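Local coordinates for protein putative alkaline phosphatase (Pseudomonas fluorescens, PDB 4F1V) that binds phosphate with high affinity in the periplasm and probably hands it to an ABC transporter for import, at residues Leu109-Gln112 against Glu113-Val117; Thr153-Leu156 against Asn157-Asn161; Ala77-Thr81 against Trp82-Ile86; Ala343-Arg346 against Ala347-Thr351. All coordinates share one frame; numbering follows the deposited sequence.

Contact 1 of 4, residues Leu109-Gln112 against Glu113-Val117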
loop_
_atom_site.group_PDB
_atom_site.type_symbol
_atom_site.label_atom_id
_atom_site.label_comp_id
_atom_site.label_asym_id
_atom_site.label_seq_id
_atom_site.Cartn_x
_atom_site.Cartn_y
_atom_site.Cartn_z
ATOM N N LEU A 109 -5.462 18.807 -10.532
ATOM C CA LEU A 109 -4.076 19.183 -10.347
ATOM C C LEU A 109 -3.232 18.720 -11.515
ATOM O O LEU A 109 -3.237 17.554 -11.897
ATOM C CB LEU A 109 -3.532 18.497 -9.091
ATOM C CG LEU A 109 -4.100 18.984 -7.773
ATOM C CD1 LEU A 109 -3.779 17.972 -6.663
ATOM C CD2 LEU A 109 -3.539 20.342 -7.421
ATOM N N SER A 110 -2.392 19.615 -12.046
ATOM C CA SER A 110 -1.265 19.151 -12.854
ATOM C C SER A 110 -0.281 18.410 -11.910
ATOM O O SER A 110 -0.305 18.624 -10.703
ATOM C CB SER A 110 -0.566 20.280 -13.571
ATOM O OG SER A 110 0.093 21.089 -12.624
ATOM N N VAL A 111 0.558 17.571 -12.486
ATOM C CA VAL A 111 1.592 16.941 -11.660
ATOM C C VAL A 111 2.474 17.970 -10.998
ATOM O O VAL A 111 2.808 17.870 -9.795
ATOM C CB VAL A 111 2.369 15.904 -12.490
ATOM C CG1 VAL A 111 3.612 15.419 -11.743
ATOM C CG2 VAL A 111 1.453 14.741 -12.852
ATOM N N GLN A 112 2.836 19.036 -11.724
ATOM C CA GLN A 112 3.661 20.056 -11.102
ATOM C C GLN A 112 2.957 20.805 -9.995
ATOM O O GLN A 112 3.560 21.172 -8.990
ATOM C CB GLN A 112 4.263 20.981 -12.163
ATOM C CG GLN A 112 5.311 20.313 -13.020
ATOM C CD GLN A 112 6.389 19.646 -12.218
ATOM O OE1 GLN A 112 7.038 20.300 -11.388
ATOM N NE2 GLN A 112 6.578 18.347 -12.364
ATOM N N GLU A 113 1.613 21.027 -10.144
ATOM C CA GLU A 113 0.890 21.633 -9.041
ATOM C C GLU A 113 0.863 20.694 -7.811
ATOM O O GLU A 113 0.976 21.154 -6.679
ATOM C CB GLU A 113 -0.568 21.956 -9.430
ATOM C CG GLU A 113 -0.665 23.225 -10.306
ATOM C CD GLU A 113 -2.059 23.420 -10.933
ATOM O OE1 GLU A 113 -2.338 24.569 -11.363
ATOM O OE2 GLU A 113 -2.816 22.412 -11.023
ATOM N N LEU A 114 0.640 19.404 -7.998
ATOM C CA LEU A 114 0.694 18.442 -6.915
ATOM C C LEU A 114 2.052 18.551 -6.181
ATOM O O LEU A 114 2.112 18.631 -4.951
ATOM C CB LEU A 114 0.479 17.034 -7.467
ATOM C CG LEU A 114 0.575 15.895 -6.422
ATOM C CD1 LEU A 114 -0.702 15.695 -5.667
ATOM C CD2 LEU A 114 0.961 14.582 -7.108
ATOM N N CYS A 115 3.120 18.526 -6.967
ATOM C CA CYS A 115 4.465 18.695 -6.389
ATOM C C CYS A 115 4.560 19.980 -5.534
ATOM O O CYS A 115 5.106 19.924 -4.444
ATOM C CB CYS A 115 5.475 18.752 -7.518
ATOM S SG CYS A 115 5.653 17.171 -8.429
ATOM N N GLY A 116 4.055 21.063 -6.080
ATOM C CA GLY A 116 4.120 22.343 -5.369
ATOM C C GLY A 116 3.280 22.389 -4.137
ATOM O O GLY A 116 3.670 23.019 -3.148
ATOM N N VAL A 117 2.109 21.743 -4.125
ATOM C CA VAL A 117 1.305 21.687 -2.911
ATOM C C VAL A 117 2.056 20.928 -1.817
ATOM O O VAL A 117 2.145 21.362 -0.646
ATOM C CB VAL A 117 -0.065 21.054 -3.209
ATOM C CG1 VAL A 117 -0.796 20.723 -1.928
ATOM C CG2 VAL A 117 -0.910 21.994 -4.093
#
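Glu-113 folds back over Ser-110, and its side chain is worth following outward. CB lies 3.4 Å from Ser-110 OG, CG comes closer still, 3.2 Å from that same OG, and CD is 3.6 Å from it. With CG anti to its own carbonyl carbon (chi1 -77°) and the chain extended beyond, the carboxylate is carried back to the start of the helix, where OE2 accepts from Ser-110 N at 3.0 Å. This N-H comes in on the anti side of the carboxylate, 35° out of its plane. The return bond runs from Glu-113 N to Ser-110 OG, 2.9 Å, which completes a capping box with Ser-110 as N-cap. OE2 also has a salt bridge to Lys-231, while OE1 takes the backbone N of Ser-129, so the carboxylate is fixed at both oxygens. Were Glu-113 an alanine, Ser-110 N and Lys-231 would probably lose this acceptor, and the first turn would be capped from one direction only. Beside the cap, Leu-109 CD2 packs on Glu-113 CB at 3.9 Å. Regular helical bonds follow, such as Cys-115 N to Val-111 O, 2.9 Å. The box thus starts helix 111-119 directly after strand 108-109, whose Leu-109 pairs through its backbone with Arg-228 and Gly-230, while Val-111 and Leu-114 face helix 147-159.

Contact 2 of 4, residues Thr153-Leu156 against Asn157-Asn161; sequences TRFL and NAKCN
Leu-156 O is gripped by two backbone donors as the helix runs out: Cys-160 N at 2.9 Å and Lys-159 N at 3.3 Å. Both come from the same face of the carbonyl plane, but Lys-159 N stands well above it, 73° out, and uses no lone pair. Phe-155 O, one residue earlier, receives only weak bonds from Ala-158 N and Lys-159 N, a sign that the last turn is distorted. Cys-160 then leaves helical geometry as the centre of an inverse gamma turn. The principal side-chain meeting is between Phe-155 and Lys-159. Phe-155 CG lies anti to its backbone N (chi1 -178°), which swings the ring along the helix; Lys-159 has CG anti to the carbonyl carbon, which lays that methylene over one face, and the bend at chi2 leads the tail onward. That CG is 3.9 Å from the centroid of the Phe-155 ring, 18° off the normal, a CH-pi contact offset toward the rim; the amino group binds a sulfate ion, probably from the crystallisation liquor. On another side, Leu-156 CD2 touches Cys-160 SG at 3.6 Å, beside the disulfide to Cys-115. A water donates to both Arg-154 O and Asn-157 OD1, 2.8 Å from each, while Asn-157 ND2 binds Phe-167 O. This is the C-terminal end of helix 147-159, where Phe-155 and Leu-156 pack on helix 111-119 and Tyr-283 meets the Phe-155 ring edge-to-face.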
loop_
_atom_site.group_PDB
_atom_site.type_symbol
_atom_site.label_atom_id
_atom_site.label_comp_id
_atom_site.label_asym_id
_atom_site.label_seq_id
_atom_site.Cartn_x
_atom_site.Cartn_y
_atom_site.Cartn_z
ATOM N N THR A 153 5.342 8.949 -1.938
ATOM C CA THR A 153 6.667 9.558 -2.104
ATOM C C THR A 153 7.453 8.913 -3.220
ATOM O O THR A 153 8.299 9.585 -3.823
ATOM C CB THR A 153 7.458 9.612 -0.791
ATOM O OG1 THR A 153 7.755 8.272 -0.307
ATOM C CG2 THR A 153 6.781 10.447 0.252
ATOM N N ARG A 154 7.182 7.658 -3.603
ATOM C CA ARG A 154 7.763 7.131 -4.855
ATOM C C ARG A 154 7.386 8.015 -6.027
ATOM O O ARG A 154 8.201 8.294 -6.933
ATOM C CB ARG A 154 7.336 5.676 -5.089
ATOM C CG ARG A 154 8.044 4.696 -4.125
ATOM C CD ARG A 154 7.699 3.232 -4.476
ATOM N NE ARG A 154 8.179 2.273 -3.530
ATOM C CZ ARG A 154 9.462 1.979 -3.286
ATOM N NH1 ARG A 154 10.405 2.443 -4.071
ATOM N NH2 ARG A 154 9.735 1.113 -2.291
ATOM N N PHE A 155 6.105 8.436 -6.082
ATOM C CA PHE A 155 5.609 9.236 -7.219
ATOM C C PHE A 155 6.272 10.626 -7.186
ATOM O O PHE A 155 6.792 11.137 -8.188
ATOM C CB PHE A 155 4.084 9.335 -7.176
ATOM C CG PHE A 155 3.536 10.109 -8.341
ATOM C CD1 PHE A 155 3.420 9.487 -9.577
ATOM C CD2 PHE A 155 3.120 11.426 -8.270
ATOM C CE1 PHE A 155 2.909 10.141 -10.685
ATOM C CE2 PHE A 155 2.618 12.114 -9.374
ATOM C CZ PHE A 155 2.512 11.463 -10.572
ATOM N N LEU A 156 6.280 11.279 -6.005
ATOM C CA LEU A 156 6.889 12.598 -5.889
ATOM C C LEU A 156 8.389 12.530 -6.243
ATOM O O LEU A 156 8.927 13.418 -6.921
ATOM C CB LEU A 156 6.694 13.155 -4.485
ATOM C CG LEU A 156 5.248 13.315 -4.009
ATOM C CD1 LEU A 156 5.264 13.845 -2.578
ATOM C CD2 LEU A 156 4.419 14.213 -4.927
ATOM N N ASN A 157 9.075 11.471 -5.782
ATOM C CA ASN A 157 10.488 11.297 -6.062
ATOM C C ASN A 157 10.723 11.214 -7.596
ATOM O O ASN A 157 11.709 11.732 -8.109
ATOM C CB ASN A 157 10.999 10.052 -5.324
ATOM C CG ASN A 157 12.379 9.649 -5.746
ATOM O OD1 ASN A 157 12.555 8.780 -6.606
ATOM N ND2 ASN A 157 13.400 10.250 -5.133
ATOM N N ALA A 158 9.816 10.545 -8.292
ATOM C CA ALA A 158 9.966 10.323 -9.708
ATOM C C ALA A 158 9.601 11.543 -10.584
ATOM O O ALA A 158 10.095 11.664 -11.692
ATOM C CB ALA A 158 9.111 9.156 -10.157
ATOM N N LYS A 159 8.745 12.465 -10.060
ATOM C CA LYS A 159 8.127 13.492 -10.879
ATOM C C LYS A 159 8.461 14.906 -10.530
ATOM O O LYS A 159 8.329 15.842 -11.317
ATOM C CB LYS A 159 6.572 13.321 -10.859
ATOM C CG LYS A 159 6.089 12.027 -11.514
ATOM C CD LYS A 159 6.301 11.940 -13.002
ATOM C CE LYS A 159 5.809 10.682 -13.589
ATOM N NZ LYS A 159 5.881 10.733 -15.078
ATOM N N CYS A 160 8.822 15.160 -9.268
ATOM C CA CYS A 160 8.913 16.534 -8.722
ATOM C C CYS A 160 10.354 17.028 -8.836
ATOM O O CYS A 160 11.102 17.080 -7.857
ATOM C CB CYS A 160 8.418 16.588 -7.322
ATOM S SG CYS A 160 6.719 16.038 -7.085
ATOM N N ASN A 161 10.758 17.390 -10.072
ATOM C CA ASN A 161 12.154 17.800 -10.358
ATOM C C ASN A 161 12.412 19.281 -10.308
ATOM O O ASN A 161 13.520 19.724 -10.577
ATOM C CB ASN A 161 12.533 17.266 -11.731
ATOM C CG ASN A 161 11.799 17.999 -12.854
ATOM O OD1 ASN A 161 10.626 18.373 -12.747
ATOM N ND2 ASN A 161 12.527 18.313 -13.866
HETATM O O HOH W 1 10.571 6.882 -7.182
#

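Contact 3 of 4, residues Ala77-Thr81 against Trp82-Ile86; sequences AKQPT and WGKLI
Lys-78 and Trp-82 lie side by side and point the same way, the aliphatic chain of the lysine spread over one face of the indole. Lys-78 CD sits 3.8 Å from the centroid of the six-membered ring of Trp-82, 21° off its normal, a CH-pi contact displaced toward the rim. Around it the chain packs along the ring, Lys-78 CB 3.7 Å from Trp-82 CE3 and CE 3.7 Å from Trp-82 CH2. With CG of Lys-78 anti to the carbonyl carbon, a bend at chi2 (-55°) turns the methylenes over the ring before the tail straightens. Loss of the indole to a small residue such as alanine would probably let the Lys-78 chain swing and open a gap beside Tyr-74, Arg-369 and Pro-370, which the indole also touches. Gln-79 and Lys-84 make a second side-by-side pair, with Gln-79 NE2 3.7 Å from Lys-84 CG. Two waters tie this side together: one donates to Gln-79 OE1 and accepts from Leu-85 N, the other accepts from Gln-79 NE2 and Lys-84 NZ. Lys-84 NZ also bonds to Ser-263 O. Underneath, Trp-82 N donates to Lys-78 O at 2.8 Å and Gly-83 N to Gln-79 O at 2.9 Å. Gly-83 leaves the helix with positive phi (91°), a conformation that favours glycine; the arrangement is a short helical turn, 79-82, ending at a glycine and leading into edge strand 85-94 of the five-stranded sheet.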
loop_
_atom_site.group_PDB
_atom_site.type_symbol
_atom_site.label_atom_id
_atom_site.label_comp_id
_atom_site.label_asym_id
_atom_site.label_seq_id
_atom_site.Cartn_x
_atom_site.Cartn_y
_atom_site.Cartn_z
ATOM N N ALA A 77 18.557 -14.053 12.021
ATOM C CA ALA A 77 18.047 -14.331 13.358
ATOM C C ALA A 77 16.925 -15.349 13.437
ATOM O O ALA A 77 16.835 -16.086 14.397
ATOM C CB ALA A 77 17.515 -13.058 13.988
ATOM N N LYS A 78 16.021 -15.342 12.432
ATOM C CA LYS A 78 14.759 -16.108 12.478
ATOM C C LYS A 78 14.709 -17.218 11.464
ATOM O O LYS A 78 14.162 -18.313 11.799
ATOM C CB LYS A 78 13.547 -15.145 12.314
ATOM C CG LYS A 78 13.502 -14.021 13.317
ATOM C CD LYS A 78 13.537 -14.470 14.762
ATOM C CE LYS A 78 13.135 -13.339 15.704
ATOM N NZ LYS A 78 13.255 -13.748 17.137
ATOM N N GLN A 79 15.139 -17.011 10.225
ATOM C CA GLN A 79 14.983 -18.010 9.189
ATOM C C GLN A 79 15.526 -19.376 9.604
ATOM O O GLN A 79 14.879 -20.377 9.229
ATOM C CB GLN A 79 15.609 -17.482 7.903
ATOM C CG GLN A 79 15.546 -18.457 6.743
ATOM C CD GLN A 79 16.119 -17.836 5.487
ATOM O OE1 GLN A 79 15.891 -16.668 5.170
ATOM N NE2 GLN A 79 16.823 -18.673 4.700
ATOM N N PRO A 80 16.631 -19.540 10.292
ATOM C CA PRO A 80 17.097 -20.935 10.593
ATOM C C PRO A 80 16.097 -21.780 11.324
ATOM O O PRO A 80 16.079 -22.992 11.180
ATOM C CB PRO A 80 18.397 -20.717 11.373
ATOM C CG PRO A 80 18.886 -19.358 10.909
ATOM C CD PRO A 80 17.602 -18.543 10.714
ATOM N N THR A 81 15.309 -21.154 12.248
ATOM C CA THR A 81 14.318 -21.898 13.043
ATOM C C THR A 81 12.879 -21.706 12.597
ATOM O O THR A 81 12.052 -22.597 12.917
ATOM C CB THR A 81 14.427 -21.550 14.571
ATOM O OG1 THR A 81 14.348 -20.137 14.700
ATOM C CG2 THR A 81 15.777 -22.107 15.149
ATOM N N TRP A 82 12.569 -20.627 11.866
ATOM C CA TRP A 82 11.204 -20.320 11.482
ATOM C C TRP A 82 10.938 -20.486 9.975
ATOM O O TRP A 82 9.780 -20.487 9.581
ATOM C CB TRP A 82 10.827 -18.857 11.913
ATOM C CG TRP A 82 10.725 -18.683 13.377
ATOM C CD1 TRP A 82 10.900 -19.649 14.351
ATOM C CD2 TRP A 82 10.489 -17.438 14.061
ATOM N NE1 TRP A 82 10.724 -19.069 15.602
ATOM C CE2 TRP A 82 10.503 -17.730 15.464
ATOM C CE3 TRP A 82 10.272 -16.115 13.625
ATOM C CZ2 TRP A 82 10.273 -16.762 16.399
ATOM C CZ3 TRP A 82 10.033 -15.144 14.568
ATOM C CH2 TRP A 82 10.066 -15.438 15.939
ATOM N N GLY A 83 11.996 -20.634 9.190
ATOM C CA GLY A 83 11.836 -20.728 7.740
ATOM C C GLY A 83 11.925 -19.357 7.058
ATOM O O GLY A 83 11.948 -18.296 7.709
ATOM N N LYS A 84 12.010 -19.398 5.734
ATOM C CA LYS A 84 11.996 -18.172 4.931
ATOM C C LYS A 84 10.690 -17.380 5.114
ATOM O O LYS A 84 9.610 -17.970 5.121
ATOM C CB LYS A 84 12.137 -18.559 3.431
ATOM C CG LYS A 84 13.550 -18.939 3.057
ATOM C CD LYS A 84 13.689 -19.471 1.622
ATOM C CE LYS A 84 13.388 -18.474 0.556
ATOM N NZ LYS A 84 14.101 -17.200 0.651
ATOM N N LEU A 85 10.779 -16.061 5.156
ATOM C CA LEU A 85 9.548 -15.292 5.006
ATOM C C LEU A 85 9.205 -15.206 3.502
ATOM O O LEU A 85 10.066 -15.378 2.612
ATOM C CB LEU A 85 9.626 -13.893 5.653
ATOM C CG LEU A 85 10.597 -12.832 5.083
ATOM C CD1 LEU A 85 10.153 -12.183 3.768
ATOM C CD2 LEU A 85 10.861 -11.730 6.091
ATOM N N ILE A 86 7.947 -14.887 3.283
ATOM C CA ILE A 86 7.289 -14.696 1.999
ATOM C C ILE A 86 6.732 -13.257 1.976
ATOM O O ILE A 86 6.034 -12.848 2.894
ATOM C CB ILE A 86 6.153 -15.711 1.824
ATOM C CG1 ILE A 86 6.718 -17.140 1.757
ATOM C CG2 ILE A 86 5.292 -15.354 0.595
ATOM C CD1 ILE A 86 5.658 -18.248 1.832
HETATM O O HOH W 2 13.673 -14.998 5.139
HETATM O O HOH W 3 16.809 -18.234 1.495
#

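Contact 4 of 4, residues Ala343-Arg346 against Ala347-Thr351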
loop_
_atom_site.group_PDB
_atom_site.type_symbol
_atom_site.label_atom_id
_atom_site.label_comp_id
_atom_site.label_asym_id
_atom_site.label_seq_id
_atom_site.Cartn_x
_atom_site.Cartn_y
_atom_site.Cartn_z
ATOM N N ALA A 343 -1.304 -17.174 -10.927
ATOM C CA ALA A 343 -0.685 -18.469 -11.194
ATOM C C ALA A 343 0.763 -18.530 -10.753
ATOM O O ALA A 343 1.224 -19.565 -10.258
ATOM C CB ALA A 343 -0.829 -18.801 -12.676
ATOM N N THR A 344 1.471 -17.421 -10.922
ATOM C CA THR A 344 2.884 -17.333 -10.486
ATOM C C THR A 344 2.972 -17.425 -8.993
ATOM O O THR A 344 3.852 -18.145 -8.428
ATOM C CB THR A 344 3.501 -16.070 -11.067
ATOM O OG1 THR A 344 3.466 -16.072 -12.483
ATOM C CG2 THR A 344 4.943 -15.901 -10.652
ATOM N N VAL A 345 2.150 -16.695 -8.249
ATOM C CA VAL A 345 2.125 -16.814 -6.785
ATOM C C VAL A 345 1.850 -18.267 -6.374
ATOM O O VAL A 345 2.539 -18.797 -5.473
ATOM C CB VAL A 345 1.087 -15.822 -6.203
ATOM C CG1 VAL A 345 0.951 -16.048 -4.696
ATOM C CG2 VAL A 345 1.520 -14.368 -6.489
ATOM N N ARG A 346 0.828 -18.900 -6.954
ATOM C CA ARG A 346 0.543 -20.256 -6.538
ATOM C C ARG A 346 1.685 -21.235 -6.824
ATOM O O ARG A 346 1.990 -22.127 -6.041
ATOM C CB ARG A 346 -0.740 -20.797 -7.244
ATOM C CG ARG A 346 -2.022 -20.048 -6.918
ATOM C CD ARG A 346 -3.275 -20.795 -7.277
ATOM N NE ARG A 346 -3.253 -21.226 -8.638
ATOM C CZ ARG A 346 -3.670 -20.484 -9.682
ATOM N NH1 ARG A 346 -3.561 -20.958 -10.971
ATOM N NH2 ARG A 346 -4.167 -19.263 -9.517
ATOM N N ALA A 347 2.323 -21.049 -7.994
ATOM C CA ALA A 347 3.371 -21.996 -8.403
ATOM C C ALA A 347 4.538 -21.994 -7.424
ATOM O O ALA A 347 5.169 -23.051 -7.190
ATOM C CB ALA A 347 3.873 -21.682 -9.805
ATOM N N SER A 348 4.854 -20.857 -6.861
ATOM C CA SER A 348 5.939 -20.783 -5.868
ATOM C C SER A 348 5.495 -21.167 -4.452
ATOM O O SER A 348 6.186 -21.922 -3.754
ATOM C CB SER A 348 6.591 -19.381 -5.835
ATOM O OG SER A 348 7.360 -19.123 -6.988
ATOM N N PHE A 349 4.376 -20.600 -3.994
ATOM C CA PHE A 349 4.037 -20.621 -2.583
ATOM C C PHE A 349 3.003 -21.671 -2.204
ATOM O O PHE A 349 2.864 -21.961 -1.001
ATOM C CB PHE A 349 3.657 -19.202 -2.083
ATOM C CG PHE A 349 4.781 -18.247 -2.320
ATOM C CD1 PHE A 349 4.656 -17.134 -3.152
ATOM C CD2 PHE A 349 6.053 -18.436 -1.724
ATOM C CE1 PHE A 349 5.684 -16.310 -3.434
ATOM C CE2 PHE A 349 7.099 -17.587 -2.003
ATOM C CZ PHE A 349 6.911 -16.482 -2.839
ATOM N N LEU A 350 2.306 -22.255 -3.159
ATOM C CA LEU A 350 1.366 -23.337 -2.877
ATOM C C LEU A 350 1.827 -24.699 -3.404
ATOM O O LEU A 350 1.803 -25.697 -2.687
ATOM C CB LEU A 350 -0.043 -23.074 -3.380
ATOM C CG LEU A 350 -0.838 -22.092 -2.545
ATOM C CD1 LEU A 350 -2.125 -21.698 -3.281
ATOM C CD2 LEU A 350 -1.168 -22.698 -1.197
ATOM N N THR A 351 2.205 -24.765 -4.682
ATOM C CA THR A 351 2.506 -26.054 -5.314
ATOM C C THR A 351 3.589 -26.798 -4.515
ATOM O O THR A 351 4.676 -26.312 -4.317
ATOM C CB THR A 351 2.883 -25.836 -6.774
ATOM O OG1 THR A 351 1.765 -25.156 -7.402
ATOM C CG2 THR A 351 3.187 -27.114 -7.475
HETATM O O HOH W 4 6.579 -18.925 -9.481
#
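Val-345 and Phe-349 meet obliquely one turn apart, Val-345 CG1 lying 4.2 Å from Phe-349 CD1. The valine puts CG1 anti to its backbone N (chi1 174°), directing that methyl along the helix to the phenyl ring. Phe-349 has CG anti to its carbonyl carbon instead (chi1 -58°), and its ring receives Ser-348 CB over the centre of one face. Arg-346 takes a more winding course. Its CG touches Leu-350 CD1 at 4.0 Å; the chain then bends at chi3 and doubles back, laying one face of the guanidinium over Ala-343 CA, while NH2 reaches Tyr-319 O. Leu-350 also packs on Phe-315 and Thr-316 of helix 305-318. A water is held between Thr-344 O, to which it donates at 3.0 Å, and Ser-348 OG, 2.6 Å away. The i+4 backbone bonds continue up to Phe-349 N to Val-345 O, 3.0 Å, and then two donors converge on one acceptor. Arg-346 O accepts from Leu-350 N at 2.9 Å and from Thr-351 N at 3.0 Å. The second of these bonds is the straighter, 165° at the hydrogen, and comes nearly head-on to the carbonyl. The carbonyl is thus shared by an i+4 and an i+5 donor, a pi-type turn at the helix C-terminus, and it closes helix 339-349 where Phe-349 rests against strand 85-94.

Contacts 1 and 2 belong together: the Cys-115 to Cys-160 disulfide, the probable hydrogen bond from Gln-112 NE2 to Lys-159 O and the packing of Leu-114 on Phe-155 join one helix start to another helix end. Contacts 3 and 4 lie across the molecule, with centres about 43 and 40 Å from that of contact 1, and meet each other where Ile-86 CD1 packs on Phe-349 CD2. Contact 3 is a surface contact, built on a lysine-tryptophan pair and waters; the other three are partly buried. Capping by a carboxylate and a hydroxyl sets contact 1 apart, whereas contacts 2 and 4 each end a helix on a carbonyl shared by two N-H groups.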